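Local coordinates for protein putative Transcriptional Regulator (Rhodococcus sp., PDB 2IA2) that probably binds DNA as a dimer and regulates transcription in the manner of IclR-family regulators, through a helix-turn-helix domain and a C-terminal effector-binding-type domain, at residues A[78-81]-A[82-86]; A[244-247]-A[248-252]. One frame throughout, in Å; residues are numbered along the deposited sequence.

Interaction 1. Residues A[78-81]-A[82-86]; sequences RVLE and LGYSY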
ATOM      1  N   ARG A  78      -5.251 -16.188   4.707  1.00 28.04           N
ATOM      2  CA  ARG A  78      -3.846 -16.448   5.028  1.00 27.40           C
ATOM      3  C   ARG A  78      -2.921 -15.877   3.981  1.00 26.83           C
ATOM      4  O   ARG A  78      -1.758 -15.556   4.260  1.00 25.36           O
ATOM      5  CB  ARG A  78      -3.602 -17.942   5.229  1.00 29.58           C
ATOM      6  CG  ARG A  78      -2.132 -18.290   5.696  1.00 31.34           C
ATOM      7  CD  ARG A  78      -1.942 -19.789   5.981  1.00 31.70           C
ATOM      8  NE  ARG A  78      -2.963 -20.180   6.924  1.00 41.14           N
ATOM      9  CZ  ARG A  78      -2.783 -20.638   8.174  1.00 45.50           C
ATOM     10  NH1 ARG A  78      -1.579 -20.826   8.698  1.00 46.13           N
ATOM     11  NH2 ARG A  78      -3.855 -20.910   8.911  1.00 46.45           N
ATOM     12  N   VAL A  79      -3.439 -15.714   2.763  1.00 25.40           N
ATOM     13  CA  VAL A  79      -2.651 -15.122   1.683  1.00 24.34           C
ATOM     14  C   VAL A  79      -2.156 -13.725   2.030  1.00 23.12           C
ATOM     15  O   VAL A  79      -1.097 -13.334   1.595  1.00 22.02           O
ATOM     16  CB  VAL A  79      -3.502 -15.121   0.340  1.00 24.97           C
ATOM     17  CG1 VAL A  79      -2.645 -14.747  -0.858  1.00 26.24           C
ATOM     18  CG2 VAL A  79      -4.125 -16.533   0.171  1.00 26.37           C
ATOM     19  N   LEU A  80      -2.917 -12.965   2.826  1.00 22.78           N
ATOM     20  CA  LEU A  80      -2.448 -11.662   3.333  1.00 23.13           C
ATOM     21  C   LEU A  80      -1.194 -11.716   4.187  1.00 24.42           C
ATOM     22  O   LEU A  80      -0.495 -10.710   4.299  1.00 24.44           O
ATOM     23  CB  LEU A  80      -3.592 -10.897   4.112  1.00 22.14           C
ATOM     24  CG  LEU A  80      -4.791 -10.535   3.208  1.00 21.87           C
ATOM     25  CD1 LEU A  80      -5.935  -9.904   4.085  1.00 21.04           C
ATOM     26  CD2 LEU A  80      -4.353  -9.556   2.122  1.00 17.24           C
ATOM     27  N   GLU A  81      -0.917 -12.867   4.800  1.00 25.49           N
ATOM     28  CA  GLU A  81       0.296 -13.018   5.581  1.00 28.99           C
ATOM     29  C   GLU A  81       1.573 -12.914   4.710  1.00 28.38           C
ATOM     30  O   GLU A  81       2.692 -12.701   5.211  1.00 28.07           O
ATOM     31  CB  GLU A  81       0.194 -14.327   6.411  1.00 30.47           C
ATOM     32  CG  GLU A  81      -1.216 -14.371   7.204  1.00 35.88           C
ATOM     33  CD  GLU A  81      -1.331 -15.221   8.516  1.00 38.15           C
ATOM     34  OE1 GLU A  81      -0.320 -15.367   9.248  1.00 48.91           O
ATOM     35  OE2 GLU A  81      -2.464 -15.708   8.824  1.00 43.77           O
ATOM     36  N   LEU A  82       1.420 -13.043   3.390  1.00 27.02           N
ATOM     37  CA  LEU A  82       2.553 -12.925   2.491  1.00 27.34           C
ATOM     38  C   LEU A  82       2.841 -11.437   2.220  1.00 27.35           C
ATOM     39  O   LEU A  82       2.489 -10.941   1.152  1.00 28.17           O
ATOM     40  CB  LEU A  82       2.286 -13.696   1.180  1.00 26.68           C
ATOM     41  CG  LEU A  82       1.918 -15.207   1.273  1.00 31.51           C
ATOM     42  CD1 LEU A  82       1.198 -15.759   0.004  1.00 32.42           C
ATOM     43  CD2 LEU A  82       3.115 -16.087   1.645  1.00 32.31           C
ATOM     44  N   GLY A  83       3.375 -10.710   3.204  1.00 26.49           N
ATOM     45  CA  GLY A  83       3.947  -9.372   2.933  1.00 25.25           C
ATOM     46  C   GLY A  83       3.007  -8.169   3.010  1.00 25.89           C
ATOM     47  O   GLY A  83       3.469  -7.001   3.101  1.00 25.56           O
ATOM     48  N   TYR A  84       1.705  -8.420   3.096  1.00 24.96           N
ATOM     49  CA  TYR A  84       0.754  -7.347   2.737  1.00 24.61           C
ATOM     50  C   TYR A  84       0.810  -6.154   3.710  1.00 24.48           C
ATOM     51  O   TYR A  84       0.782  -5.014   3.291  1.00 22.64           O
ATOM     52  CB  TYR A  84      -0.699  -7.876   2.563  1.00 23.06           C
ATOM     53  CG  TYR A  84      -1.446  -7.052   1.525  1.00 22.19           C
ATOM     54  CD1 TYR A  84      -1.465  -7.436   0.166  1.00 20.00           C
ATOM     55  CD2 TYR A  84      -2.063  -5.830   1.882  1.00 20.13           C
ATOM     56  CE1 TYR A  84      -2.144  -6.612  -0.810  1.00 19.15           C
ATOM     57  CE2 TYR A  84      -2.718  -5.028   0.937  1.00 18.58           C
ATOM     58  CZ  TYR A  84      -2.751  -5.447  -0.407  1.00 20.76           C
ATOM     59  OH  TYR A  84      -3.415  -4.671  -1.346  1.00 22.27           O
ATOM     60  N   SER A  85       0.877  -6.436   5.005  1.00 25.84           N
ATOM     61  CA  SER A  85       0.727  -5.380   5.967  1.00 28.76           C
ATOM     62  C   SER A  85       1.948  -4.488   6.019  1.00 29.37           C
ATOM     63  O   SER A  85       1.876  -3.400   6.538  1.00 32.80           O
ATOM     64  CB  SER A  85       0.388  -5.914   7.359  1.00 29.75           C
ATOM     65  OG  SER A  85       1.466  -6.702   7.788  1.00 34.71           O
ATOM     66  N   TYR A  86       3.067  -4.898   5.485  1.00 29.15           N
ATOM     67  CA  TYR A  86       4.167  -3.941   5.455  1.00 30.07           C
ATOM     68  C   TYR A  86       4.492  -3.399   4.100  1.00 28.67           C
ATOM     69  O   TYR A  86       4.865  -2.227   4.020  1.00 29.28           O
ATOM     70  CB  TYR A  86       5.435  -4.408   6.206  1.00 32.44           C
ATOM     71  CG  TYR A  86       6.343  -5.229   5.384  1.00 32.85           C
ATOM     72  CD1 TYR A  86       7.270  -4.616   4.510  1.00 31.15           C
ATOM     73  CD2 TYR A  86       6.313  -6.635   5.462  1.00 33.76           C
ATOM     74  CE1 TYR A  86       8.142  -5.385   3.711  1.00 30.99           C
ATOM     75  CE2 TYR A  86       7.187  -7.424   4.650  1.00 34.10           C
ATOM     76  CZ  TYR A  86       8.093  -6.781   3.794  1.00 35.69           C
ATOM     77  OH  TYR A  86       8.968  -7.532   3.004  1.00 39.52           O
TER
HETATM   78  O   HOH W   1       0.632  -9.135   6.049  1.00 25.80           O
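An inverse gamma turn centred on Leu82 joins the helically coiled residues 78-81 to the short helix that starts at Tyr84. Its weak bond runs from Gly83 N to Glu81 O (2.9 Å), while Leu82 N donates to Val79 O over 3.1 Å, approaching from above the carbonyl plane. The Leu82 side chain folds back over the same oxygen, with CG beside its own backbone N (chi1 -56°). Leu82 CD1 meets Val79 CG1 at 4.1 Å. In the fold this is the linker between the winged helix-turn-helix region and the C-terminal domain, and Val79 and Leu82 both pack on Tyr65. Cutting the Leu82 side chain back to an alanine removes CD1 and is likely to leave Val79 CG1 without its methyl partner and a gap beside Tyr65. Gly83, the N-cap residue, has a positive phi (89°) that suits glycine. Beyond it, Leu80 CD2 sits over one face of the Tyr84 ring, 3.9 Å from Tyr84 CG. Leu80 O takes a weak bond from Tyr84 N and a shorter one from a water (2.6 Å), which in turn accepts a hydrogen bond from Ser85 N. Tyr84 also packs on Leu80 of the second subunit.

Interaction 2. Residues A[244-247]-A[248-252]; sequences DLIP and SLRVT
Ile246 carries CG2 anti to its own N, and Arg250, one turn on, has CG beside its backbone N (chi1 -81°) and a chain extended from CG to NE; together these torsions bring Ile246 CG2 to 4.1 Å from Arg250 NE. The methyl approaches the guanidinium obliquely, and the arginine's aliphatic part starts close to the backbone, with Arg250 CG 3.8 Å from Ile246 O. The polar end is held further off, where NH2 is hydrogen-bonded to the carbonyl oxygen of Asp196.

Both residues belong to the first turns of the long C-terminal helix 246-264, with Leu245 at the N-cap position. Three successive i to i+4 bonds build this start. Leu249 N reaches Leu245 O at 3.0 Å, and Arg250 N meets Ile246 O at the same length of 3.0 Å. Val251 N to Pro247 O is longer, 3.3 Å. Pro247, whose nitrogen has no hydrogen to give, fits this first turn, where a helix does not need that donor. Side-chain carbons also lie against two of these oxygens: Val251 CG2 is 3.5 Å from Pro247 O, and Leu249 CB is 3.4 Å from Ile246 O.

The faces of the helix start meet different surroundings. Ser248 OG is hydrogen-bonded to Lys106 NZ, and the serine packs on Leu103, both partners belonging to helix 92-107. Arg250 touches Ile198 in a loop, and Ile246 touches both Ile198 and Met212, bridging the loop side and the sheet side. Leu245 and Leu249 are buried against Met212 of strand 209-217 and Ile229 of strand 223-232, Leu249 also reaching Val227, which sets the start of the helix against the antiparallel sheet of the C-terminal domain beside helix 92-107.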
ATOM      1  N   ASP A 244      20.119   9.471 -24.888  1.00 40.37           N
ATOM      2  CA  ASP A 244      20.807   8.654 -23.900  1.00 41.12           C
ATOM      3  C   ASP A 244      20.241   8.591 -22.466  1.00 38.56           C
ATOM      4  O   ASP A 244      20.574   7.651 -21.772  1.00 40.32           O
ATOM      5  CB  ASP A 244      22.293   9.051 -23.840  1.00 42.04           C
ATOM      6  CG  ASP A 244      23.013   8.847 -25.199  1.00 49.44           C
ATOM      7  OD1 ASP A 244      22.559   8.015 -26.075  1.00 51.41           O
ATOM      8  OD2 ASP A 244      24.022   9.557 -25.385  1.00 52.69           O
ATOM      9  N   LEU A 245      19.474   9.594 -22.018  1.00 34.69           N
ATOM     10  CA  LEU A 245      19.091   9.742 -20.616  1.00 30.72           C
ATOM     11  C   LEU A 245      17.587   9.882 -20.474  1.00 29.53           C
ATOM     12  O   LEU A 245      17.012   9.299 -19.561  1.00 27.63           O
ATOM     13  CB  LEU A 245      19.728  10.979 -19.949  1.00 30.34           C
ATOM     14  CG  LEU A 245      21.272  11.084 -19.968  1.00 32.92           C
ATOM     15  CD1 LEU A 245      21.769  12.345 -19.236  1.00 31.53           C
ATOM     16  CD2 LEU A 245      21.852   9.857 -19.400  1.00 28.78           C
ATOM     17  N   ILE A 246      16.960  10.687 -21.330  1.00 27.54           N
ATOM     18  CA  ILE A 246      15.545  10.973 -21.146  1.00 28.01           C
ATOM     19  C   ILE A 246      14.692   9.686 -21.356  1.00 27.38           C
ATOM     20  O   ILE A 246      13.782   9.474 -20.616  1.00 27.64           O
ATOM     21  CB  ILE A 246      15.071  12.163 -22.029  1.00 28.63           C
ATOM     22  CG1 ILE A 246      15.667  13.465 -21.484  1.00 28.04           C
ATOM     23  CG2 ILE A 246      13.475  12.201 -22.136  1.00 29.21           C
ATOM     24  CD1 ILE A 246      15.554  14.660 -22.431  1.00 29.03           C
ATOM     25  N   PRO A 247      15.015   8.807 -22.345  1.00 28.59           N
ATOM     26  CA  PRO A 247      14.248   7.539 -22.475  1.00 27.74           C
ATOM     27  C   PRO A 247      14.206   6.709 -21.196  1.00 27.14           C
ATOM     28  O   PRO A 247      13.162   6.190 -20.835  1.00 27.37           O
ATOM     29  CB  PRO A 247      15.019   6.777 -23.576  1.00 28.97           C
ATOM     30  CG  PRO A 247      15.590   7.916 -24.439  1.00 28.79           C
ATOM     31  CD  PRO A 247      16.044   8.922 -23.413  1.00 28.65           C
ATOM     32  N   SER A 248      15.342   6.585 -20.523  1.00 27.73           N
ATOM     33  CA  SER A 248      15.401   5.841 -19.266  1.00 28.46           C
ATOM     34  C   SER A 248      14.642   6.550 -18.169  1.00 26.79           C
ATOM     35  O   SER A 248      13.950   5.916 -17.415  1.00 26.60           O
ATOM     36  CB  SER A 248      16.868   5.630 -18.851  1.00 28.12           C
ATOM     37  OG  SER A 248      17.486   4.833 -19.819  1.00 28.75           O
ATOM     38  N   LEU A 249      14.790   7.876 -18.090  1.00 26.66           N
ATOM     39  CA  LEU A 249      14.041   8.686 -17.117  1.00 25.38           C
ATOM     40  C   LEU A 249      12.508   8.438 -17.247  1.00 24.90           C
ATOM     41  O   LEU A 249      11.810   8.244 -16.254  1.00 23.02           O
ATOM     42  CB  LEU A 249      14.416  10.164 -17.298  1.00 25.18           C
ATOM     43  CG  LEU A 249      13.592  11.130 -16.417  1.00 27.85           C
ATOM     44  CD1 LEU A 249      13.855  10.876 -14.967  1.00 27.75           C
ATOM     45  CD2 LEU A 249      13.895  12.552 -16.754  1.00 30.50           C
ATOM     46  N   ARG A 250      11.991   8.384 -18.484  1.00 26.15           N
ATOM     47  CA  ARG A 250      10.566   8.110 -18.710  1.00 26.93           C
ATOM     48  C   ARG A 250      10.133   6.766 -18.181  1.00 26.27           C
ATOM     49  O   ARG A 250       9.055   6.626 -17.560  1.00 27.30           O
ATOM     50  CB  ARG A 250      10.202   8.237 -20.207  1.00 26.20           C
ATOM     51  CG  ARG A 250       9.976   9.661 -20.663  1.00 27.28           C
ATOM     52  CD  ARG A 250       9.549   9.631 -22.158  1.00 30.68           C
ATOM     53  NE  ARG A 250       9.630  10.930 -22.831  1.00 30.57           N
ATOM     54  CZ  ARG A 250       8.639  11.825 -22.816  1.00 34.57           C
ATOM     55  NH1 ARG A 250       7.501  11.575 -22.150  1.00 31.82           N
ATOM     56  NH2 ARG A 250       8.791  12.988 -23.441  1.00 35.56           N
ATOM     57  N   VAL A 251      10.971   5.757 -18.416  1.00 27.53           N
ATOM     58  CA  VAL A 251      10.666   4.401 -17.968  1.00 26.45           C
ATOM     59  C   VAL A 251      10.709   4.318 -16.436  1.00 25.76           C
ATOM     60  O   VAL A 251       9.884   3.660 -15.836  1.00 26.52           O
ATOM     61  CB  VAL A 251      11.575   3.354 -18.658  1.00 27.48           C
ATOM     62  CG1 VAL A 251      11.330   1.974 -18.083  1.00 28.20           C
ATOM     63  CG2 VAL A 251      11.277   3.298 -20.210  1.00 27.78           C
ATOM     64  N   THR A 252      11.645   5.020 -15.804  1.00 23.90           N
ATOM     65  CA  THR A 252      11.747   5.022 -14.358  1.00 22.68           C
ATOM     66  C   THR A 252      10.510   5.658 -13.758  1.00 21.93           C
ATOM     67  O   THR A 252       9.962   5.132 -12.823  1.00 23.58           O
ATOM     68  CB  THR A 252      13.044   5.782 -13.927  1.00 22.33           C
ATOM     69  OG1 THR A 252      14.156   5.036 -14.404  1.00 23.28           O
ATOM     70  CG2 THR A 252      13.155   5.905 -12.405  1.00 21.72           C
TER

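The two contacts are both local helix starts, but they lie in different settings. Their centres are 33 Å apart, on opposite sides of the chain's centre, and their nearest atoms remain about 19 Å from each other, so they do not touch. Residues 78-86 form interaction 1 in the linker and meet the second subunit, whereas no other protein chain of the assembly touches residues 244-252 of interaction 2. The first start is irregular and in part weakly bonded; the second is regular. Helix 92-107, which follows soon after the linker, supplies part of the surface on which interaction 2 packs, and this ties the chain leaving the linker to the C-terminal domain.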